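Long-range contact in protein SOSEKI 4 (Arabidopsis thaliana, PDB 6RSN), which forms head-to-tail filaments through its DIX-like domain and, with other SOSEKI proteins, interprets polarity cues and can influence the orientation of plant cell division: residues I5-R17 with H82-L94. The protein carries 1 engineered substitution. Sequence-based numbering, arbitrary orientation.
Sequences IVPVVYYLSRNGR and HGQEYVLKGSQIL. With SO4 (sulfate ion), chain B.
Val9, Tyr11 and Ser13 pair with Tyr86, Leu88, Gly90 and Gln92 in a parallel ladder of six backbone hydrogen bonds, the first from Val9 N to Tyr86 O (3.0 Å) and the last from Gln92 N to Ser13 O (2.9 Å). Strands 5-13 and 86-92, 22° apart, are the parallel central pair of the ubiquitin-like fold of the DIX-like domain. Strands 22-27 and 55-63 flank them.

Val8, Tyr10 and Leu88 lie on the buried face. Val8 CG1 meets Leu88 CD1 at 3.9 Å. Tyr10 touches Leu88 through CB, and its OH is hydrogen-bonded to Arg47. Tyr86 extends this apolar row. Val6 CG2 packs obliquely on Tyr86 CE2, while Pro7 O lies at the ring edge. Gln84 NE2 donates to Tyr86 OH.

The other face carries Tyr11, Val87 and Lys89. With CG anti to the carbonyl carbon (chi1 -71°), the Tyr11 ring is turned edge-on to Val87, and its CE1 meets Val87 CG1 (3.8 Å). Arg17 NH1 lies over one ring face, offset toward the rim. Lys89 makes a cation-pi contact with Trp69.

Past the ladder, one water donates to Arg14 O (2.7 Å) and Gln92 O (3.1 Å).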
# COMPACT_ATOMS: atom_id res chain seq x y z
N ILE A 5 -12.69 -5.13 7.55
CA ILE A 5 -12.05 -4.69 6.31
C ILE A 5 -11.68 -3.22 6.47
O ILE A 5 -12.32 -2.44 7.18
CB ILE A 5 -12.95 -4.95 5.06
CG1 ILE A 5 -14.18 -4.03 5.04
CG2 ILE A 5 -13.35 -6.41 4.92
CD1 ILE A 5 -13.99 -2.80 4.19
N VAL A 6 -10.53 -2.88 5.91
CA VAL A 6 -10.10 -1.51 5.99
C VAL A 6 -9.94 -0.93 4.59
O VAL A 6 -9.57 -1.64 3.63
CB VAL A 6 -8.83 -1.30 6.84
CG1 VAL A 6 -9.03 -1.77 8.28
CG2 VAL A 6 -7.59 -1.90 6.24
N PRO A 7 -10.20 0.38 4.47
CA PRO A 7 -10.03 1.08 3.20
C PRO A 7 -8.55 1.37 2.92
O PRO A 7 -7.85 1.85 3.79
CB PRO A 7 -10.80 2.39 3.45
CG PRO A 7 -10.74 2.62 5.01
CD PRO A 7 -10.71 1.23 5.59
N VAL A 8 -8.09 1.08 1.70
CA VAL A 8 -6.70 1.39 1.33
C VAL A 8 -6.70 2.17 0.03
O VAL A 8 -7.32 1.73 -0.94
CB VAL A 8 -5.86 0.11 1.23
CG1 VAL A 8 -4.43 0.42 0.79
CG2 VAL A 8 -5.85 -0.65 2.57
N VAL A 9 -5.97 3.29 -0.03
CA VAL A 9 -5.76 4.01 -1.28
C VAL A 9 -4.31 3.74 -1.70
O VAL A 9 -3.43 3.80 -0.85
CB VAL A 9 -6.03 5.53 -1.16
CG1 VAL A 9 -5.51 6.33 -2.37
CG2 VAL A 9 -7.52 5.83 -0.98
N TYR A 10 -4.09 3.42 -2.99
CA TYR A 10 -2.70 3.27 -3.43
C TYR A 10 -2.45 4.01 -4.74
O TYR A 10 -3.31 4.07 -5.65
CB TYR A 10 -2.25 1.79 -3.50
CG TYR A 10 -2.92 0.93 -4.55
CD1 TYR A 10 -4.10 0.26 -4.27
CD2 TYR A 10 -2.41 0.84 -5.84
CE1 TYR A 10 -4.73 -0.54 -5.23
CE2 TYR A 10 -3.02 0.04 -6.81
CZ TYR A 10 -4.20 -0.61 -6.52
OH TYR A 10 -4.80 -1.38 -7.49
N TYR A 11 -1.23 4.55 -4.88
CA TYR A 11 -0.77 5.23 -6.09
C TYR A 11 0.28 4.35 -6.76
O TYR A 11 1.10 3.74 -6.08
CB TYR A 11 -0.02 6.51 -5.71
CG TYR A 11 -0.93 7.59 -5.17
CD1 TYR A 11 -1.29 7.57 -3.83
CD2 TYR A 11 -1.40 8.59 -6.00
CE1 TYR A 11 -2.09 8.59 -3.34
CE2 TYR A 11 -2.25 9.60 -5.52
CZ TYR A 11 -2.58 9.58 -4.18
OH TYR A 11 -3.40 10.52 -3.61
N LEU A 12 0.12 4.10 -8.06
CA LEU A 12 1.22 3.38 -8.73
C LEU A 12 2.06 4.39 -9.47
O LEU A 12 1.52 5.30 -10.12
CB LEU A 12 0.67 2.41 -9.78
CG LEU A 12 -0.20 1.32 -9.19
CD1 LEU A 12 -0.67 0.38 -10.32
CD2 LEU A 12 0.59 0.55 -8.11
N SER A 13 3.38 4.20 -9.42
CA SER A 13 4.29 5.17 -10.01
C SER A 13 5.11 4.41 -11.01
O SER A 13 5.75 3.44 -10.65
CB SER A 13 5.18 5.75 -8.89
OG SER A 13 6.17 6.59 -9.47
N ARG A 14 5.07 4.83 -12.28
CA ARG A 14 5.88 4.15 -13.27
C ARG A 14 7.04 5.07 -13.67
O ARG A 14 8.14 5.01 -13.10
CB ARG A 14 4.98 3.70 -14.41
CG ARG A 14 3.92 2.69 -13.97
CD ARG A 14 3.08 2.45 -15.22
NE ARG A 14 2.07 1.41 -15.15
CZ ARG A 14 0.87 1.52 -14.59
NH1 ARG A 14 0.50 2.64 -13.97
NH2 ARG A 14 0.03 0.50 -14.62
N ASN A 15 6.76 5.96 -14.63
CA ASN A 15 7.67 7.02 -15.02
C ASN A 15 7.59 8.15 -13.99
O ASN A 15 8.54 8.91 -13.80
CB ASN A 15 7.31 7.54 -16.42
CG ASN A 15 7.09 6.40 -17.38
OD1 ASN A 15 8.01 5.64 -17.65
ND2 ASN A 15 5.87 6.24 -17.87
N GLY A 16 6.43 8.24 -13.32
CA GLY A 16 6.17 9.30 -12.37
C GLY A 16 4.67 9.49 -12.21
O GLY A 16 4.17 10.61 -12.34
N ARG A 17 3.97 8.37 -11.98
CA ARG A 17 2.63 8.35 -11.41
C ARG A 17 1.59 8.93 -12.37
O ARG A 17 0.70 9.66 -11.92
CB ARG A 17 2.60 9.08 -10.06
CG ARG A 17 2.51 8.15 -8.86
CD ARG A 17 1.95 9.08 -7.76
NE ARG A 17 3.00 9.35 -6.76
CZ ARG A 17 2.82 10.08 -5.64
NH1 ARG A 17 1.63 10.58 -5.33
NH2 ARG A 17 3.85 10.32 -4.84
N HIS A 82 -3.31 10.21 9.22
CA HIS A 82 -4.54 10.90 9.59
C HIS A 82 -5.54 9.90 10.17
O HIS A 82 -5.18 9.07 11.01
CB HIS A 82 -5.15 11.69 8.41
CG HIS A 82 -4.16 12.42 7.56
ND1 HIS A 82 -4.13 12.26 6.18
CD2 HIS A 82 -3.19 13.31 7.86
CE1 HIS A 82 -3.17 13.02 5.67
NE2 HIS A 82 -2.58 13.67 6.69
N GLY A 83 -6.78 9.96 9.69
CA GLY A 83 -7.89 9.34 10.38
C GLY A 83 -8.19 7.93 9.90
O GLY A 83 -9.14 7.73 9.14
N GLN A 84 -7.40 6.97 10.41
CA GLN A 84 -7.43 5.56 10.03
C GLN A 84 -7.27 5.41 8.52
O GLN A 84 -7.77 4.44 7.94
CB GLN A 84 -8.70 4.86 10.50
CG GLN A 84 -8.45 3.77 11.54
CD GLN A 84 -7.81 2.53 10.97
OE1 GLN A 84 -8.33 1.90 10.05
NE2 GLN A 84 -6.68 2.15 11.54
N GLU A 85 -6.58 6.38 7.92
CA GLU A 85 -6.37 6.47 6.48
C GLU A 85 -5.05 5.80 6.11
O GLU A 85 -4.00 6.18 6.67
CB GLU A 85 -6.28 7.94 6.08
CG GLU A 85 -6.88 8.23 4.73
CD GLU A 85 -6.73 9.70 4.40
OE1 GLU A 85 -7.54 10.48 4.92
OE2 GLU A 85 -5.78 10.07 3.65
N TYR A 86 -5.16 4.82 5.19
CA TYR A 86 -4.03 4.05 4.70
C TYR A 86 -3.77 4.46 3.26
O TYR A 86 -4.67 4.34 2.42
CB TYR A 86 -4.24 2.53 4.75
CG TYR A 86 -4.33 1.97 6.15
CD1 TYR A 86 -3.20 1.83 6.94
CD2 TYR A 86 -5.55 1.57 6.66
CE1 TYR A 86 -3.25 1.30 8.21
CE2 TYR A 86 -5.64 1.05 7.95
CZ TYR A 86 -4.49 0.90 8.71
OH TYR A 86 -4.57 0.41 9.98
N VAL A 87 -2.54 4.96 3.02
CA VAL A 87 -2.18 5.45 1.69
C VAL A 87 -0.83 4.83 1.37
O VAL A 87 0.13 5.05 2.12
CB VAL A 87 -2.06 6.99 1.59
CG1 VAL A 87 -1.59 7.40 0.21
CG2 VAL A 87 -3.36 7.74 1.93
N LEU A 88 -0.79 4.11 0.25
CA LEU A 88 0.44 3.43 -0.13
C LEU A 88 0.86 3.97 -1.50
O LEU A 88 0.05 4.50 -2.27
CB LEU A 88 0.15 1.94 -0.32
CG LEU A 88 -0.48 1.18 0.86
CD1 LEU A 88 -0.61 -0.29 0.55
CD2 LEU A 88 0.23 1.37 2.19
N LYS A 89 2.12 3.64 -1.85
CA LYS A 89 2.64 3.90 -3.18
C LYS A 89 3.35 2.62 -3.59
O LYS A 89 4.10 2.03 -2.85
CB LYS A 89 3.59 5.09 -3.20
CG LYS A 89 4.20 5.44 -4.56
CD LYS A 89 5.25 6.49 -4.27
CE LYS A 89 5.66 7.36 -5.42
NZ LYS A 89 7.04 7.87 -5.12
N GLY A 90 2.97 2.10 -4.77
CA GLY A 90 3.80 1.06 -5.41
C GLY A 90 4.65 1.69 -6.49
O GLY A 90 4.11 2.26 -7.44
N SER A 91 5.96 1.48 -6.36
CA SER A 91 6.91 2.12 -7.28
C SER A 91 7.35 1.02 -8.23
O SER A 91 7.82 -0.02 -7.77
CB SER A 91 8.08 2.64 -6.48
OG SER A 91 7.66 3.76 -5.70
N GLN A 92 7.21 1.24 -9.54
CA GLN A 92 7.54 0.14 -10.47
C GLN A 92 9.00 -0.28 -10.34
O GLN A 92 9.89 0.58 -10.43
CB GLN A 92 7.33 0.64 -11.92
CG GLN A 92 7.61 -0.41 -12.98
CD GLN A 92 7.46 0.22 -14.36
OE1 GLN A 92 7.53 1.44 -14.53
NE2 GLN A 92 7.43 -0.59 -15.38
N ILE A 93 9.22 -1.61 -10.19
CA ILE A 93 10.59 -2.13 -10.15
C ILE A 93 11.18 -2.15 -11.55
O ILE A 93 10.48 -2.54 -12.51
CB ILE A 93 10.55 -3.52 -9.53
CG1 ILE A 93 10.18 -3.38 -8.03
CG2 ILE A 93 11.91 -4.17 -9.69
CD1 ILE A 93 9.94 -4.76 -7.44
N LEU A 94 12.43 -1.63 -11.66
CA LEU A 94 13.00 -1.45 -12.99
C LEU A 94 14.14 -2.45 -13.13
O LEU A 94 15.26 -2.16 -12.76
CB LEU A 94 13.56 -0.04 -13.16
CG LEU A 94 12.49 1.03 -13.00
CD1 LEU A 94 13.11 2.44 -13.17
CD2 LEU A 94 11.37 0.79 -14.04
S SO4 B . -3.25 -0.03 -13.63
O1 SO4 B . -2.36 -1.04 -14.14
O2 SO4 B . -4.61 -0.37 -13.92
O3 SO4 B . -3.09 0.07 -12.20
O4 SO4 B . -2.94 1.23 -14.24
O HOH W 1 9.41 3.56 -11.23